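Local coordinates for citryl-spermidine/3,4-dihydroxybenzoyl-citryl-spermidine:spermidine ligase (Bacillus anthracis, PDB 3TO3), which catalyses the ATP-dependent condensation of spermidine with citryl-spermidine intermediates in the biosynthesis of petrobactin, a siderophore used for iron acquisition and virulence, at residues W413-I418 with V539-E544; D335-D340 with V425-V430; E74-G79 with W530-F535; E380-V385 with V446-L451. One frame throughout, in Å; residues are numbered along the deposited sequence. Where two conformers were deposited one is given.

Contact 1 of 4, residues W413-I418 with V539-E544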
# COMPACT_ATOMS: atom_id res chain seq x y z
N TRP B 413 -28.87 -19.14 -32.92
CA TRP B 413 -27.83 -18.19 -32.55
C TRP B 413 -26.71 -18.94 -31.83
O TRP B 413 -25.54 -18.73 -32.10
CB TRP B 413 -28.40 -17.07 -31.67
CG TRP B 413 -27.43 -15.96 -31.41
CD1 TRP B 413 -27.23 -14.85 -32.19
CD2 TRP B 413 -26.52 -15.85 -30.32
NE1 TRP B 413 -26.26 -14.05 -31.65
CE2 TRP B 413 -25.81 -14.64 -30.50
CE3 TRP B 413 -26.24 -16.65 -29.20
CZ2 TRP B 413 -24.82 -14.22 -29.60
CZ3 TRP B 413 -25.28 -16.25 -28.32
CH2 TRP B 413 -24.57 -15.03 -28.51
N LEU B 414 -27.08 -19.82 -30.92
CA LEU B 414 -26.09 -20.58 -30.15
C LEU B 414 -25.27 -21.52 -31.06
O LEU B 414 -24.06 -21.62 -30.90
CB LEU B 414 -26.77 -21.35 -29.02
CG LEU B 414 -25.92 -22.24 -28.13
CD1 LEU B 414 -24.82 -21.45 -27.40
CD2 LEU B 414 -26.82 -22.98 -27.16
N ARG B 415 -25.91 -22.17 -32.02
CA ARG B 415 -25.15 -22.97 -32.97
C ARG B 415 -24.16 -22.13 -33.79
O ARG B 415 -22.99 -22.49 -33.91
CB ARG B 415 -26.07 -23.70 -33.92
CG ARG B 415 -26.91 -24.72 -33.22
CD ARG B 415 -27.63 -25.58 -34.25
NE ARG B 415 -28.36 -26.64 -33.59
CZ ARG B 415 -27.81 -27.81 -33.27
NH1 ARG B 415 -26.54 -28.05 -33.56
NH2 ARG B 415 -28.54 -28.74 -32.66
N LEU B 416 -24.62 -21.02 -34.37
CA LEU B 416 -23.67 -20.15 -35.07
C LEU B 416 -22.53 -19.71 -34.17
O LEU B 416 -21.40 -19.63 -34.64
CB LEU B 416 -24.33 -18.92 -35.64
CG LEU B 416 -25.12 -19.27 -36.88
CD1 LEU B 416 -26.35 -18.36 -37.02
CD2 LEU B 416 -24.16 -19.23 -38.08
N LEU B 417 -22.83 -19.43 -32.90
CA LEU B 417 -21.83 -18.92 -32.00
C LEU B 417 -20.75 -19.98 -31.80
O LEU B 417 -19.56 -19.70 -31.95
CB LEU B 417 -22.43 -18.51 -30.64
CG LEU B 417 -21.36 -18.00 -29.66
CD1 LEU B 417 -20.77 -16.60 -30.06
CD2 LEU B 417 -21.89 -17.99 -28.22
N ILE B 418 -21.18 -21.18 -31.47
CA ILE B 418 -20.29 -22.30 -31.27
C ILE B 418 -19.46 -22.54 -32.55
O ILE B 418 -18.23 -22.71 -32.48
CB ILE B 418 -21.08 -23.58 -30.94
CG1 ILE B 418 -21.95 -23.39 -29.68
CG2 ILE B 418 -20.17 -24.74 -30.75
CD1 ILE B 418 -21.21 -22.89 -28.52
N VAL B 539 -23.45 -28.19 -27.90
CA VAL B 539 -22.00 -28.06 -27.91
C VAL B 539 -21.37 -29.37 -28.39
O VAL B 539 -20.52 -29.36 -29.29
CB VAL B 539 -21.45 -27.62 -26.55
CG1 VAL B 539 -19.92 -27.66 -26.56
CG2 VAL B 539 -21.93 -26.20 -26.25
N VAL B 540 -21.79 -30.49 -27.81
CA VAL B 540 -21.32 -31.78 -28.32
C VAL B 540 -21.58 -32.00 -29.84
O VAL B 540 -20.67 -32.33 -30.59
CB VAL B 540 -21.86 -32.93 -27.48
CG1 VAL B 540 -21.47 -34.25 -28.07
CG2 VAL B 540 -21.32 -32.81 -26.06
N GLU B 541 -22.82 -31.80 -30.29
CA GLU B 541 -23.13 -31.98 -31.70
C GLU B 541 -22.17 -31.19 -32.60
O GLU B 541 -21.65 -31.72 -33.61
CB GLU B 541 -24.56 -31.56 -32.01
CG GLU B 541 -25.64 -32.51 -31.55
CD GLU B 541 -27.04 -31.91 -31.65
OE1 GLU B 541 -27.30 -31.12 -32.58
OE2 GLU B 541 -27.90 -32.22 -30.80
N GLU B 542 -21.96 -29.92 -32.25
CA GLU B 542 -21.10 -29.06 -33.05
C GLU B 542 -19.64 -29.49 -33.09
O GLU B 542 -18.99 -29.40 -34.13
CB GLU B 542 -21.23 -27.61 -32.62
CG GLU B 542 -22.62 -27.12 -32.84
CD GLU B 542 -23.03 -27.19 -34.29
OE1 GLU B 542 -22.14 -27.37 -35.16
OE2 GLU B 542 -24.24 -27.06 -34.55
N ILE B 543 -19.12 -29.94 -31.95
CA ILE B 543 -17.77 -30.45 -31.89
C ILE B 543 -17.72 -31.66 -32.81
O ILE B 543 -16.86 -31.76 -33.67
CB ILE B 543 -17.35 -30.81 -30.43
CG1 ILE B 543 -17.08 -29.55 -29.61
CG2 ILE B 543 -16.12 -31.72 -30.42
CD1 ILE B 543 -17.11 -29.82 -28.02
N GLU B 544 -18.67 -32.58 -32.63
CA GLU B 544 -18.72 -33.79 -33.45
C GLU B 544 -18.83 -33.46 -34.94
O GLU B 544 -18.15 -34.08 -35.76
CB GLU B 544 -19.87 -34.71 -33.05
CG GLU B 544 -19.63 -35.50 -31.77
CD GLU B 544 -18.44 -36.47 -31.84
OE1 GLU B 544 -18.30 -37.19 -32.86
OE2 GLU B 544 -17.66 -36.51 -30.87
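Ile418 packs on Glu542 and Val539 of the facing helix, while Arg415, about one turn earlier, reaches Glu541 and Glu542, so the contact has an apolar half and a charged half. The tight part lies at Ile418. Its CG2 methyl rests on CB of Glu542 at 3.6 Å, and its CD1 reaches toward CG2 of Val539, 4.1 Å away. A branched aliphatic chain suits this spot, because its two arms can serve two neighbours of the facing helix at once. All three residues are buried, so the stem of Glu542 acts here as hydrocarbon.

The other half is looser and partly open to solvent. Arg415 leaves its helix with an extended chain from CG to NE, long enough to carry the guanidinium across to the two glutamates. NH2 meets OE1 of Glu541 at 2.7 Å in a fairly straight bond (160°) on the syn side of the carboxylate, while NH1 reaches OE2 of Glu542 at 2.7 Å on the anti side. Both oxygens lie close to the guanidinium plane, yet the Glu542 carboxylate is turned 71° from it. Glu542 bends at its second torsion, which turns the carboxylate aside so that OE2 meets NH1. Its other oxygen, OE1, takes a hydrogen bond from Gln419, and Arg415 NE forms a salt bridge with Glu411; the charge of the buried Glu542 is thus shared within a salt-bridge network.

The axes of the two short segments approach to 10.0 Å at a crossing angle of -43°. Helix 591-600 packs against Val539 and Glu541 of helix 532-547, whereas on helix 410-432 Leu416 lies against strand 451-457.

Contact 2 of 4, residues D335-D340 with V425-V430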
# COMPACT_ATOMS: atom_id res chain seq x y z
N ASP B 335 -3.11 -22.78 -42.42
CA ASP B 335 -4.21 -23.73 -42.15
C ASP B 335 -5.50 -23.26 -42.84
O ASP B 335 -6.04 -22.21 -42.50
CB ASP B 335 -4.44 -23.87 -40.64
CG ASP B 335 -5.58 -24.82 -40.29
OD1 ASP B 335 -6.64 -24.77 -40.93
OD2 ASP B 335 -5.44 -25.61 -39.33
N SER B 336 -5.99 -24.05 -43.80
CA SER B 336 -7.10 -23.62 -44.64
C SER B 336 -8.33 -23.33 -43.79
O SER B 336 -8.96 -22.28 -43.94
CB SER B 336 -7.42 -24.63 -45.73
OG SER B 336 -7.81 -25.87 -45.18
N TYR B 337 -8.68 -24.26 -42.91
CA TYR B 337 -9.85 -24.07 -42.05
C TYR B 337 -9.78 -22.76 -41.25
O TYR B 337 -10.71 -21.99 -41.26
CB TYR B 337 -10.06 -25.21 -41.08
CG TYR B 337 -11.13 -24.88 -40.05
CD1 TYR B 337 -12.49 -24.89 -40.39
CD2 TYR B 337 -10.80 -24.57 -38.75
CE1 TYR B 337 -13.46 -24.58 -39.44
CE2 TYR B 337 -11.76 -24.26 -37.82
CZ TYR B 337 -13.08 -24.26 -38.14
OH TYR B 337 -14.01 -23.95 -37.16
N LEU B 338 -8.68 -22.52 -40.57
CA LEU B 338 -8.54 -21.31 -39.78
C LEU B 338 -8.44 -20.07 -40.66
O LEU B 338 -9.00 -19.04 -40.33
CB LEU B 338 -7.31 -21.38 -38.84
CG LEU B 338 -7.28 -22.45 -37.74
CD1 LEU B 338 -6.00 -22.35 -36.90
CD2 LEU B 338 -8.52 -22.38 -36.81
N ARG B 339 -7.71 -20.14 -41.76
CA ARG B 339 -7.47 -18.96 -42.59
C ARG B 339 -8.71 -18.62 -43.43
O ARG B 339 -9.15 -17.46 -43.47
CB ARG B 339 -6.24 -19.20 -43.47
CG ARG B 339 -5.84 -18.05 -44.41
CD ARG B 339 -4.83 -18.54 -45.47
NE ARG B 339 -5.43 -19.52 -46.39
CZ ARG B 339 -4.97 -20.76 -46.58
NH1 ARG B 339 -3.89 -21.20 -45.95
NH2 ARG B 339 -5.60 -21.58 -47.43
N ASP B 340 -9.29 -19.64 -44.06
CA ASP B 340 -10.39 -19.51 -45.04
C ASP B 340 -11.82 -19.68 -44.54
O ASP B 340 -12.65 -18.84 -44.80
CB ASP B 340 -10.15 -20.34 -46.32
CG ASP B 340 -8.87 -19.96 -47.04
OD1 ASP B 340 -8.45 -18.78 -46.96
OD2 ASP B 340 -8.27 -20.85 -47.67
N VAL B 425 -11.08 -22.38 -31.61
CA VAL B 425 -10.19 -22.53 -30.47
C VAL B 425 -9.86 -24.01 -30.26
O VAL B 425 -8.70 -24.36 -30.05
CB VAL B 425 -10.80 -21.96 -29.17
CG1 VAL B 425 -9.83 -22.17 -28.03
CG2 VAL B 425 -11.14 -20.47 -29.32
N ILE B 426 -10.88 -24.87 -30.30
CA ILE B 426 -10.68 -26.31 -30.07
C ILE B 426 -9.88 -26.91 -31.22
O ILE B 426 -8.99 -27.76 -31.02
CB ILE B 426 -12.04 -27.05 -29.88
CG1 ILE B 426 -12.73 -26.52 -28.63
CG2 ILE B 426 -11.85 -28.54 -29.75
CD1 ILE B 426 -14.14 -27.08 -28.40
N HIS B 427 -10.18 -26.45 -32.44
CA HIS B 427 -9.41 -26.84 -33.59
C HIS B 427 -7.90 -26.57 -33.43
O HIS B 427 -7.09 -27.42 -33.75
CB HIS B 427 -9.92 -26.16 -34.85
CG HIS B 427 -9.27 -26.66 -36.09
ND1 HIS B 427 -9.73 -27.76 -36.78
CD2 HIS B 427 -8.19 -26.21 -36.77
CE1 HIS B 427 -8.95 -27.97 -37.84
NE2 HIS B 427 -8.02 -27.04 -37.86
N LEU B 428 -7.56 -25.36 -32.96
CA LEU B 428 -6.18 -24.98 -32.66
C LEU B 428 -5.53 -25.97 -31.70
O LEU B 428 -4.38 -26.37 -31.88
CB LEU B 428 -6.15 -23.59 -32.02
CG LEU B 428 -6.08 -22.42 -32.98
CD1 LEU B 428 -6.17 -21.09 -32.26
CD2 LEU B 428 -4.77 -22.51 -33.78
N VAL B 429 -6.27 -26.36 -30.66
CA VAL B 429 -5.76 -27.32 -29.70
C VAL B 429 -5.47 -28.67 -30.35
O VAL B 429 -4.37 -29.22 -30.20
CB VAL B 429 -6.74 -27.52 -28.52
CG1 VAL B 429 -6.44 -28.82 -27.78
CG2 VAL B 429 -6.68 -26.32 -27.58
N VAL B 430 -6.44 -29.20 -31.08
CA VAL B 430 -6.34 -30.58 -31.59
C VAL B 430 -5.45 -30.73 -32.83
O VAL B 430 -4.66 -31.69 -32.96
CB VAL B 430 -7.73 -31.14 -31.88
CG1 VAL B 430 -7.65 -32.58 -32.37
CG2 VAL B 430 -8.67 -30.99 -30.63
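His427 is the centre of this contact: it packs against Leu338 and Tyr337 and binds Asp335 from the facing segment. Its CG stands anti to the backbone nitrogen (chi1 -173°), which sends the imidazole out from helix 410-432 toward the start of helix 336-342. There NE2 donates to OD2 of Asp335 at 3.3 Å; the carboxylate oxygen lies in the ring plane and uses its syn lone pair. The opposite nitrogen, ND1, is hydrogen-bonded to His546, so both nitrogens of this buried ring have partners. An imidazole suits the place because it offers two nitrogens and a flat face together. Over that face sits CD2 of Tyr337, 3.7 Å from His427 CG, with the two ring planes oblique at 48°.

Leu338 completes the apolar packing beside the imidazole. Its CD2 lies 3.8 Å from CD2 of His427; its CD1 lies near Leu428 in the conformer given, a less certain contact.

Asp335 has a second task. Its OD1 accepts from the backbone N of Leu338 at 3.1 Å, approached from above the carboxylate plane. A short acidic side chain suits the N-cap, just before the first helical residue, where the first backbone N-H groups lack a carbonyl partner within the helix. The result is an aspartate N-cap whose OD2 is shared by two histidines of the roughly antiparallel helix, His432 and, in a His-carboxylate pair, His427, away from the ATP site.

Contact 3 of 4, residues E74-G79 with W530-F535. With EDO (1,2-ethanediol), chain H.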
# COMPACT_ATOMS: atom_id res chain seq x y z
N GLU B 74 -27.02 -27.02 -7.05
CA GLU B 74 -25.84 -27.57 -7.68
C GLU B 74 -26.17 -27.89 -9.14
O GLU B 74 -27.07 -28.70 -9.42
CB GLU B 74 -25.40 -28.83 -6.95
CG GLU B 74 -24.05 -29.36 -7.38
CD GLU B 74 -23.53 -30.45 -6.43
OE1 GLU B 74 -22.44 -30.27 -5.82
OE2 GLU B 74 -24.23 -31.48 -6.29
N ARG B 75 -25.45 -27.28 -10.08
CA ARG B 75 -25.89 -27.27 -11.49
C ARG B 75 -25.18 -28.29 -12.33
O ARG B 75 -24.00 -28.57 -12.09
CB ARG B 75 -25.54 -25.93 -12.09
CG ARG B 75 -26.01 -24.82 -11.27
CD ARG B 75 -27.32 -24.43 -11.85
NE ARG B 75 -27.30 -23.00 -11.93
CZ ARG B 75 -27.88 -22.28 -12.88
NH1 ARG B 75 -28.53 -22.87 -13.88
NH2 ARG B 75 -27.77 -20.97 -12.80
N ILE B 76 -25.87 -28.84 -13.33
CA ILE B 76 -25.23 -29.84 -14.18
C ILE B 76 -24.04 -29.24 -14.92
O ILE B 76 -23.17 -29.99 -15.40
CB ILE B 76 -26.19 -30.53 -15.17
CG1 ILE B 76 -26.39 -29.66 -16.40
CG2 ILE B 76 -27.52 -30.85 -14.54
CD1 ILE B 76 -26.75 -30.44 -17.58
N THR B 77 -23.91 -27.90 -14.95
CA THR B 77 -22.80 -27.35 -15.70
C THR B 77 -21.62 -27.29 -14.69
O THR B 77 -21.40 -26.31 -14.01
CB THR B 77 -23.20 -25.90 -16.16
OG1 THR B 77 -24.18 -25.98 -17.21
CG2 THR B 77 -22.00 -25.04 -16.65
N PHE B 78 -20.77 -28.30 -14.79
CA PHE B 78 -19.56 -28.48 -13.97
C PHE B 78 -19.78 -28.52 -12.48
O PHE B 78 -18.83 -28.34 -11.73
CB PHE B 78 -18.50 -27.42 -14.32
CG PHE B 78 -18.10 -27.47 -15.75
CD1 PHE B 78 -17.23 -28.44 -16.18
CD2 PHE B 78 -18.67 -26.62 -16.68
CE1 PHE B 78 -16.88 -28.54 -17.50
CE2 PHE B 78 -18.31 -26.73 -18.01
CZ PHE B 78 -17.43 -27.69 -18.42
N GLY B 79 -21.00 -28.83 -12.07
CA GLY B 79 -21.35 -28.80 -10.66
C GLY B 79 -21.27 -27.43 -10.02
O GLY B 79 -21.18 -27.34 -8.80
N TRP B 530 -33.97 -22.11 -21.27
CA TRP B 530 -33.21 -23.03 -22.09
C TRP B 530 -32.42 -23.92 -21.13
O TRP B 530 -31.61 -23.44 -20.32
CB TRP B 530 -32.29 -22.26 -23.03
CG TRP B 530 -31.69 -23.10 -24.08
CD1 TRP B 530 -30.47 -23.72 -24.05
CD2 TRP B 530 -32.26 -23.41 -25.33
NE1 TRP B 530 -30.26 -24.41 -25.21
CE2 TRP B 530 -31.35 -24.24 -26.02
CE3 TRP B 530 -33.46 -23.07 -25.95
CZ2 TRP B 530 -31.61 -24.74 -27.28
CZ3 TRP B 530 -33.71 -23.57 -27.21
CH2 TRP B 530 -32.79 -24.40 -27.86
N LYS B 531 -32.68 -25.21 -21.20
CA LYS B 531 -32.13 -26.17 -20.27
C LYS B 531 -30.64 -26.33 -20.51
O LYS B 531 -30.18 -26.26 -21.66
CB LYS B 531 -32.84 -27.53 -20.41
CG LYS B 531 -34.13 -27.67 -19.57
CD LYS B 531 -34.95 -28.92 -19.97
CE LYS B 531 -34.26 -30.24 -19.64
NZ LYS B 531 -34.21 -30.54 -18.17
N GLU B 532 -29.90 -26.52 -19.43
CA GLU B 532 -28.46 -26.66 -19.50
C GLU B 532 -28.08 -27.90 -20.28
O GLU B 532 -27.13 -27.85 -21.07
CB GLU B 532 -27.83 -26.67 -18.10
CG GLU B 532 -27.77 -25.28 -17.39
CD GLU B 532 -27.53 -25.43 -15.89
OE1 GLU B 532 -26.38 -25.70 -15.53
OE2 GLU B 532 -28.49 -25.35 -15.06
N GLU B 533 -28.84 -28.98 -20.08
CA GLU B 533 -28.69 -30.22 -20.86
C GLU B 533 -28.73 -29.96 -22.37
O GLU B 533 -27.86 -30.43 -23.10
CB GLU B 533 -29.75 -31.27 -20.48
CG GLU B 533 -29.73 -31.67 -19.00
CD GLU B 533 -30.44 -30.65 -18.07
OE1 GLU B 533 -30.44 -29.43 -18.36
OE2 GLU B 533 -31.01 -31.08 -17.04
N SER B 534 -29.74 -29.22 -22.84
CA SER B 534 -29.85 -28.86 -24.26
C SER B 534 -28.64 -28.03 -24.72
O SER B 534 -28.11 -28.25 -25.81
CB SER B 534 -31.13 -28.07 -24.57
OG SER B 534 -32.26 -28.79 -24.15
N PHE B 535 -28.25 -27.06 -23.92
CA PHE B 535 -27.07 -26.25 -24.22
C PHE B 535 -25.87 -27.18 -24.50
O PHE B 535 -25.26 -27.09 -25.56
CB PHE B 535 -26.76 -25.29 -23.06
CG PHE B 535 -25.60 -24.38 -23.29
CD1 PHE B 535 -25.79 -23.04 -23.63
CD2 PHE B 535 -24.30 -24.85 -23.13
CE1 PHE B 535 -24.70 -22.19 -23.84
CE2 PHE B 535 -23.20 -24.01 -23.33
CZ PHE B 535 -23.40 -22.67 -23.68
C1 EDO H . -35.54 -27.34 -23.64
O1 EDO H . -34.71 -27.42 -22.50
C2 EDO H . -35.05 -26.17 -24.46
O2 EDO H . -36.20 -25.59 -25.09
O HOH W 1 -28.70 -27.58 -13.60
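Glu532, in the first turn of helix 532-547, reaches into the loop 74-79 with both carboxylate oxygens, and its ionic and polar bonds come first. OE2 forms a salt bridge with NH1 of Arg75 at 2.7 Å. The guanidinium and carboxylate planes stand nearly perpendicular, at 86°, so the nitrogen meets the oxygen from above the carboxylate plane and makes a single bond instead of a two-pronged one. Arg75 gets there by bending at its second and third torsions (chi2 -96°), which turns NH1 to Glu532. Its other nitrogens are also engaged, NH2 with Asp526 and NE with Ser82; this distributed pairing suits an arginine that is buried.

OE1 of Glu532 accepts from OG1 of Thr77 at 2.8 Å through its anti lone pair, and the backbone N of Thr77 adds a weak bond to the same oxygen. Thr77 OG1 is hydrogen-bonded to Trp536 as well, so one small hydroxyl of the loop bonds two residues of the helix.

Segment 74-79 runs from the end of strand 65-74, in the antiparallel sheet near the N-terminus, through the loop that leads to strand 81-83. Glu532 therefore ties that sheet to a helix of the FhuF-like family region, across segments 451 residues apart at their closest ends.

A water mediates a further link, accepting from Ile76 N at 3.1 Å and donating to Glu532 OE2 at 2.7 Å.

Apolar contact is left to the exposed Ile76. Its CG1 lies 3.7 Å from CB of Glu532, and CD1 packs on CG of Glu533 at 3.5 Å, so the methylene stems of two acidic residues serve as its greasy surface.

Contact 4 of 4, residues E380-V385 with V446-L451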
# COMPACT_ATOMS: atom_id res chain seq x y z
N GLU B 380 -17.08 -3.95 -43.54
CA GLU B 380 -17.89 -2.73 -43.57
C GLU B 380 -19.21 -2.83 -42.79
O GLU B 380 -19.63 -1.85 -42.18
CB GLU B 380 -18.12 -2.24 -45.00
CG GLU B 380 -18.68 -0.83 -45.05
CD GLU B 380 -18.55 -0.19 -46.43
OE1 GLU B 380 -17.74 0.76 -46.56
OE2 GLU B 380 -19.24 -0.63 -47.37
N GLN B 381 -19.86 -3.98 -42.82
CA GLN B 381 -21.07 -4.12 -42.02
C GLN B 381 -20.86 -4.79 -40.66
O GLN B 381 -21.80 -4.92 -39.88
CB GLN B 381 -22.15 -4.85 -42.80
CG GLN B 381 -22.60 -4.11 -44.05
CD GLN B 381 -23.26 -5.04 -45.04
OE1 GLN B 381 -22.59 -5.82 -45.70
NE2 GLN B 381 -24.59 -4.97 -45.12
N GLU B 382 -19.63 -5.21 -40.37
CA GLU B 382 -19.35 -5.96 -39.14
C GLU B 382 -19.18 -5.05 -37.92
O GLU B 382 -18.67 -3.96 -38.04
CB GLU B 382 -18.11 -6.84 -39.35
CG GLU B 382 -18.25 -7.84 -40.49
CD GLU B 382 -17.02 -8.75 -40.71
OE1 GLU B 382 -15.87 -8.41 -40.31
OE2 GLU B 382 -17.24 -9.82 -41.31
N ASP B 383 -19.64 -5.49 -36.76
CA ASP B 383 -19.21 -4.88 -35.49
C ASP B 383 -18.67 -5.96 -34.56
O ASP B 383 -18.56 -7.13 -34.95
CB ASP B 383 -20.33 -4.07 -34.81
CG ASP B 383 -19.80 -2.83 -34.05
OD1 ASP B 383 -18.63 -2.83 -33.57
OD2 ASP B 383 -20.58 -1.85 -33.95
N ALA B 384 -18.32 -5.59 -33.33
CA ALA B 384 -17.63 -6.53 -32.45
C ALA B 384 -18.08 -6.32 -31.03
O ALA B 384 -18.36 -5.20 -30.62
CB ALA B 384 -16.10 -6.34 -32.54
N VAL B 385 -18.11 -7.40 -30.26
CA VAL B 385 -18.46 -7.31 -28.86
C VAL B 385 -17.46 -8.17 -28.08
O VAL B 385 -17.11 -9.25 -28.51
CB VAL B 385 -19.96 -7.79 -28.63
CG1 VAL B 385 -20.19 -9.15 -29.23
CG2 VAL B 385 -20.29 -7.84 -27.18
N VAL B 446 -16.92 -11.14 -33.54
CA VAL B 446 -17.27 -10.27 -34.66
C VAL B 446 -18.62 -10.72 -35.22
O VAL B 446 -18.85 -11.91 -35.44
CB VAL B 446 -16.22 -10.33 -35.75
CG1 VAL B 446 -16.61 -9.41 -36.92
CG2 VAL B 446 -14.89 -9.93 -35.18
N HIS B 447 -19.53 -9.77 -35.41
CA HIS B 447 -20.89 -10.13 -35.75
C HIS B 447 -21.45 -9.16 -36.78
O HIS B 447 -20.91 -8.07 -37.00
CB HIS B 447 -21.77 -10.12 -34.49
CG HIS B 447 -21.97 -8.75 -33.92
ND1 HIS B 447 -22.91 -7.87 -34.43
CD2 HIS B 447 -21.35 -8.10 -32.91
CE1 HIS B 447 -22.85 -6.73 -33.74
NE2 HIS B 447 -21.91 -6.85 -32.82
N LYS B 448 -22.54 -9.55 -37.43
CA LYS B 448 -23.21 -8.62 -38.34
C LYS B 448 -24.63 -8.45 -37.83
O LYS B 448 -25.47 -9.36 -37.93
CB LYS B 448 -23.19 -9.22 -39.76
CG LYS B 448 -23.56 -8.27 -40.85
CD LYS B 448 -23.13 -8.85 -42.19
CE LYS B 448 -21.70 -9.41 -42.12
NZ LYS B 448 -20.86 -8.99 -43.30
N GLU B 449 -24.91 -7.27 -37.27
CA GLU B 449 -26.20 -7.07 -36.63
C GLU B 449 -26.57 -8.28 -35.74
O GLU B 449 -27.71 -8.76 -35.78
CB GLU B 449 -27.29 -6.80 -37.67
CG GLU B 449 -27.12 -5.50 -38.45
CD GLU B 449 -28.29 -5.26 -39.42
OE1 GLU B 449 -28.64 -6.18 -40.19
OE2 GLU B 449 -28.87 -4.15 -39.39
N GLY B 450 -25.60 -8.76 -34.95
CA GLY B 450 -25.84 -9.82 -33.98
C GLY B 450 -25.73 -11.25 -34.50
O GLY B 450 -25.78 -12.19 -33.72
N LEU B 451 -25.60 -11.40 -35.81
CA LEU B 451 -25.33 -12.70 -36.42
C LEU B 451 -23.84 -13.00 -36.27
O LEU B 451 -23.01 -12.22 -36.73
CB LEU B 451 -25.65 -12.66 -37.91
CG LEU B 451 -25.41 -13.99 -38.61
CD1 LEU B 451 -26.51 -14.94 -38.17
CD2 LEU B 451 -25.37 -13.86 -40.14
O HOH W 2 -22.82 -4.94 -37.34
O HOH W 3 -18.78 -6.67 -44.28
O HOH W 4 -21.07 -4.30 -31.62
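Strands 383-386 and 443-448 pair antiparallel within the mixed sheet, with Asp383 and His447 as a hydrogen-bonded pair: Asp383 N donates to His447 O at 2.9 Å and His447 N to Asp383 O at 2.8 Å. Ala384 and Val446 make the adjoining non-hydrogen-bonded pair. A type I' turn, Lys448 to Leu451, then forms a beta hairpin with strand 451-457; Gly450 suits it, since its backbone angles would jam a CB against the preceding carbonyl.

On the face shared by Asp383 and His447, the imidazole folds back over the partner strand. Its CG sits between the backbone N and carbonyl carbon (chi1 68°), bringing one ring face over Asp383 O, while CG1 of Val385 lies 4.0 Å from CD2.

Val446 points to the other face, where CG1 lies 3.6 Å from OE1 of Glu382; that oxygen is bound by Gly379 N. Lys448 lets its aliphatic chain run beside Gln381, with CD 4.2 Å from Gln381 CB.

Both nitrogens of His447 are engaged: a water in the ring plane joins NE2 to Ala384 O, and ND1 receives Gly450 N at 2.9 Å from well outside that plane.

Helix 410-432 runs through the group: contact 1 uses its early part and contact 2 its later part, their centres 15 Å apart and joined by Ile543 against Ile426. Helix 532-547 connects contact 1 to contact 3, the centres also 15 Å apart, where Leu414 packs on Phe535. Contact 4, in the mixed sheet, meets contact 1 through Trp413 NE1 and Gly450 O, a probable hydrogen bond. The centres of contacts 2 and 4 each lie about 28 Å from that of contact 3, and these three do not touch. In sequence, contact 3 encloses contacts 2 and 4, whereas contact 1 crosses all three; distant chain regions of this ATP-binding ligase are thus interlocked around contact 1.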